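Local coordinates for protein ribonucleoside-diphosphate reductase small chain 2 (Saccharomyces cerevisiae, PDB 1JK0) that takes part in making deoxyribonucleotides from ribonucleotides for DNA synthesis, as a small ribonucleotide reductase chain needed for folding of its partner small chain and assembly with the large subunits, at residues F163-R166 and W167-D171; T224-S227 and C228-F231. All blocks are in the same frame, centred on the assembly; numbering follows the deposited sequence.

Contact 1. Residues F163-R166 and W167-D171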
# COMPACT_ATOMS: atom_id res chain seq x y z
N PHE B 163 19.88 12.79 -15.47
CA PHE B 163 18.69 13.58 -15.73
C PHE B 163 17.84 13.63 -14.46
O PHE B 163 17.49 14.71 -13.99
CB PHE B 163 17.91 12.97 -16.90
CG PHE B 163 16.61 13.65 -17.20
CD1 PHE B 163 15.42 13.18 -16.66
CD2 PHE B 163 16.57 14.75 -18.04
CE1 PHE B 163 14.21 13.79 -16.96
CE2 PHE B 163 15.37 15.37 -18.35
CZ PHE B 163 14.19 14.89 -17.80
N ILE B 164 17.53 12.47 -13.91
CA ILE B 164 16.74 12.42 -12.68
C ILE B 164 17.53 13.11 -11.56
O ILE B 164 16.96 13.59 -10.59
CB ILE B 164 16.42 10.96 -12.28
CG1 ILE B 164 15.58 10.30 -13.37
CG2 ILE B 164 15.67 10.93 -10.96
CD1 ILE B 164 15.21 8.85 -13.08
N GLU B 165 18.85 13.16 -11.72
CA GLU B 165 19.71 13.79 -10.72
C GLU B 165 19.69 15.31 -10.88
O GLU B 165 20.09 16.04 -9.98
CB GLU B 165 21.15 13.29 -10.86
CG GLU B 165 22.10 13.90 -9.86
CD GLU B 165 21.77 13.49 -8.44
OE1 GLU B 165 21.75 14.37 -7.55
OE2 GLU B 165 21.54 12.28 -8.21
N ARG B 166 19.21 15.76 -12.04
CA ARG B 166 19.17 17.18 -12.36
C ARG B 166 17.90 17.91 -11.90
O ARG B 166 17.98 18.87 -11.12
CB ARG B 166 19.35 17.36 -13.87
CG ARG B 166 19.75 18.76 -14.32
CD ARG B 166 19.81 18.90 -15.84
NE ARG B 166 20.80 18.02 -16.47
CZ ARG B 166 20.55 16.81 -16.95
NH1 ARG B 166 19.33 16.31 -16.90
NH2 ARG B 166 21.53 16.10 -17.50
N TRP B 167 16.74 17.47 -12.37
CA TRP B 167 15.49 18.13 -12.02
C TRP B 167 14.71 17.56 -10.83
O TRP B 167 14.05 18.31 -10.11
CB TRP B 167 14.58 18.18 -13.24
CG TRP B 167 15.25 18.62 -14.51
CD1 TRP B 167 15.83 17.82 -15.45
CD2 TRP B 167 15.36 19.96 -15.01
NE1 TRP B 167 16.28 18.57 -16.51
CE2 TRP B 167 16.01 19.89 -16.26
CE3 TRP B 167 14.98 21.22 -14.52
CZ2 TRP B 167 16.27 21.02 -17.03
CZ3 TRP B 167 15.24 22.34 -15.29
CH2 TRP B 167 15.88 22.24 -16.53
N ILE B 168 14.78 16.24 -10.62
CA ILE B 168 14.04 15.61 -9.52
C ILE B 168 14.78 15.50 -8.18
O ILE B 168 14.29 15.96 -7.16
CB ILE B 168 13.58 14.18 -9.89
CG1 ILE B 168 12.74 14.20 -11.16
CG2 ILE B 168 12.80 13.57 -8.73
CD1 ILE B 168 12.34 12.82 -11.61
N SER B 169 15.95 14.85 -8.19
CA SER B 169 16.73 14.65 -6.96
C SER B 169 17.36 15.93 -6.42
O SER B 169 17.38 16.15 -5.20
CB SER B 169 17.83 13.60 -7.20
OG SER B 169 17.27 12.35 -7.59
N ASN B 170 17.88 16.75 -7.32
CA ASN B 170 18.52 18.02 -6.96
C ASN B 170 17.65 18.83 -6.00
O ASN B 170 16.47 19.07 -6.26
CB ASN B 170 18.82 18.83 -8.24
CG ASN B 170 19.12 20.29 -7.95
OD1 ASN B 170 19.77 20.62 -6.96
ND2 ASN B 170 18.67 21.18 -8.83
N ASP B 171 18.24 19.24 -4.88
CA ASP B 171 17.52 20.02 -3.88
C ASP B 171 16.94 21.27 -4.53
O ASP B 171 15.76 21.59 -4.36
CB ASP B 171 18.47 20.41 -2.74
CG ASP B 171 17.74 21.02 -1.54
OD1 ASP B 171 17.23 22.15 -1.66
OD2 ASP B 171 17.68 20.36 -0.48

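Contact 2. Residues T224-S227 and C228-F231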
# COMPACT_ATOMS: atom_id res chain seq x y z
N THR B 224 1.77 8.94 -17.10
CA THR B 224 2.40 10.18 -17.55
C THR B 224 1.36 11.30 -17.50
O THR B 224 1.63 12.39 -16.99
CB THR B 224 2.98 10.08 -19.00
OG1 THR B 224 3.96 9.04 -19.06
CG2 THR B 224 3.67 11.39 -19.39
N ASP B 225 0.17 11.00 -18.01
CA ASP B 225 -0.93 11.96 -17.99
C ASP B 225 -1.19 12.46 -16.58
O ASP B 225 -1.40 13.64 -16.37
CB ASP B 225 -2.22 11.34 -18.49
CG ASP B 225 -2.53 11.70 -19.91
OD1 ASP B 225 -2.17 12.83 -20.32
OD2 ASP B 225 -3.15 10.87 -20.61
N PHE B 226 -1.20 11.54 -15.63
CA PHE B 226 -1.48 11.92 -14.25
C PHE B 226 -0.60 13.08 -13.84
O PHE B 226 -1.05 13.96 -13.10
CB PHE B 226 -1.28 10.74 -13.29
CG PHE B 226 -1.76 11.04 -11.90
CD1 PHE B 226 -3.11 11.30 -11.66
CD2 PHE B 226 -0.87 11.11 -10.84
CE1 PHE B 226 -3.56 11.65 -10.39
CE2 PHE B 226 -1.30 11.46 -9.57
CZ PHE B 226 -2.66 11.74 -9.35
N SER B 227 0.64 13.11 -14.30
CA SER B 227 1.51 14.21 -13.93
C SER B 227 1.14 15.47 -14.71
O SER B 227 1.36 16.58 -14.25
CB SER B 227 2.98 13.83 -14.14
OG SER B 227 3.33 12.76 -13.27
N CYS B 228 0.55 15.29 -15.89
CA CYS B 228 0.12 16.44 -16.68
C CYS B 228 -1.15 16.98 -16.03
O CYS B 228 -1.45 18.16 -16.12
CB CYS B 228 -0.16 16.03 -18.12
SG CYS B 228 1.35 15.80 -19.08
N LEU B 229 -1.89 16.09 -15.38
CA LEU B 229 -3.11 16.46 -14.69
C LEU B 229 -2.78 17.22 -13.41
O LEU B 229 -3.44 18.21 -13.09
CB LEU B 229 -3.93 15.23 -14.35
CG LEU B 229 -5.07 15.50 -13.37
CD1 LEU B 229 -5.97 16.57 -13.94
CD2 LEU B 229 -5.83 14.22 -13.10
N LEU B 230 -1.77 16.77 -12.68
CA LEU B 230 -1.40 17.46 -11.45
C LEU B 230 -0.88 18.83 -11.86
O LEU B 230 -1.41 19.86 -11.45
CB LEU B 230 -0.32 16.69 -10.69
CG LEU B 230 -0.81 15.36 -10.13
CD1 LEU B 230 0.31 14.68 -9.38
CD2 LEU B 230 -2.00 15.61 -9.21
N PHE B 231 0.16 18.82 -12.70
CA PHE B 231 0.74 20.06 -13.18
C PHE B 231 -0.37 21.05 -13.54
O PHE B 231 -0.41 22.17 -13.03
CB PHE B 231 1.59 19.79 -14.42
CG PHE B 231 2.36 20.98 -14.90
CD1 PHE B 231 3.55 21.35 -14.29
CD2 PHE B 231 1.87 21.76 -15.94
CE1 PHE B 231 4.25 22.47 -14.71
CE2 PHE B 231 2.55 22.89 -16.37
CZ PHE B 231 3.74 23.25 -15.75

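Contact 1. Residues F163-R166 and W167-D171
The carbonyl oxygen of I164 is gripped twice by S169: I164 O takes a nearly straight bond from S169 N at 2.9 Å, with an N-H...O angle of 172°, and a weak one from S169 OG. One residue earlier, F163 O accepts from both R166 N and W167 N, the latter at 3.3 Å; the i to i+5 span of the S169 bond makes a wider turn than a regular alpha helix, where helix 155-166 gives way to the loop. The indole of W167 touches two residues before it. W167 CD1 lies over one face of the F163 ring, 3.8 Å from F163 CE2, with the ring planes inclined at 59°. On an indole face R166 packs alongside: its CG, anti to the backbone N (chi1 -162°), makes a CH-pi contact, and R166 CD comes within 3.6 Å of W167 NE1. The bend at chi3 then carries the guanidinium back past the indole to a salt bridge with E249. Apolar stem and charged end of R166 thus do separate work, the methylenes covering indole while the guanidinium pairs with helix 240-258; S169 N, and more weakly N170 ND2 at R166 O, meet carbonyls of the last turn.

Contact 2. Residues T224-S227 and C228-F231
The F226 ring carries L230 over one face, where L230 CG makes a CH-pi contact 4.2 Å from the ring centroid, 21° off the normal; L229 CD2 meets the ring obliquely, 4.2 Å from F226 CD1. These are i to i+4 and i to i+3 neighbours on helix 207-232, part of the helical bundle of the ferritin-like small-chain fold. F226 also stacks on F116 and meets Y117 edge-to-face, both on helix 111-138, while I45 of helix 43-54 touches F226, L229 and L230 alike. With CG opposite the backbone N (chi1 -171°) and thus beside the carbonyl carbon, the ring is turned to the following residues although CB points away from them; L230 CD1 reaches F226 CE2 at 3.6 Å. Replacing F226 by an alanine removes the ring, and is likely to leave a gap beside L230 and I45 and to deprive F116 and Y117 of their aromatic partner. The backbone ties the same residues: L230 N bonds to F226 O at 2.9 Å, and L229 N to D225 O at 2.7 Å. T224 O accepts from both S227 N and C228 N. Next along the helix, F231 N donates to S227 O at 3.0 Å from above the carbonyl plane.

How the contacts relate
From the N terminus the chain reaches contact 1 first, where helix 155-166 ends and the connection to helix 175-188 begins. It then runs through helices 175-188 and 191-200 before entering helix 207-232, near whose C-terminal end contact 2 lies. Each contact is local, within one continuous run of residues; they follow in series, neither nesting nor crossing, and neither closes a long loop. The centres of contact 1 and contact 2 are about 18 Å apart. Between the nearest atoms of contact 1 and contact 2 the distance is about 9 Å. Helix 175-188 touches both: A181, A184 and K185 meet contact 1, and Y175, F182, A183 and E186 meet contact 2. Contact 1 also packs on helix 240-258, contact 2 on helices 43-54 and 277-288.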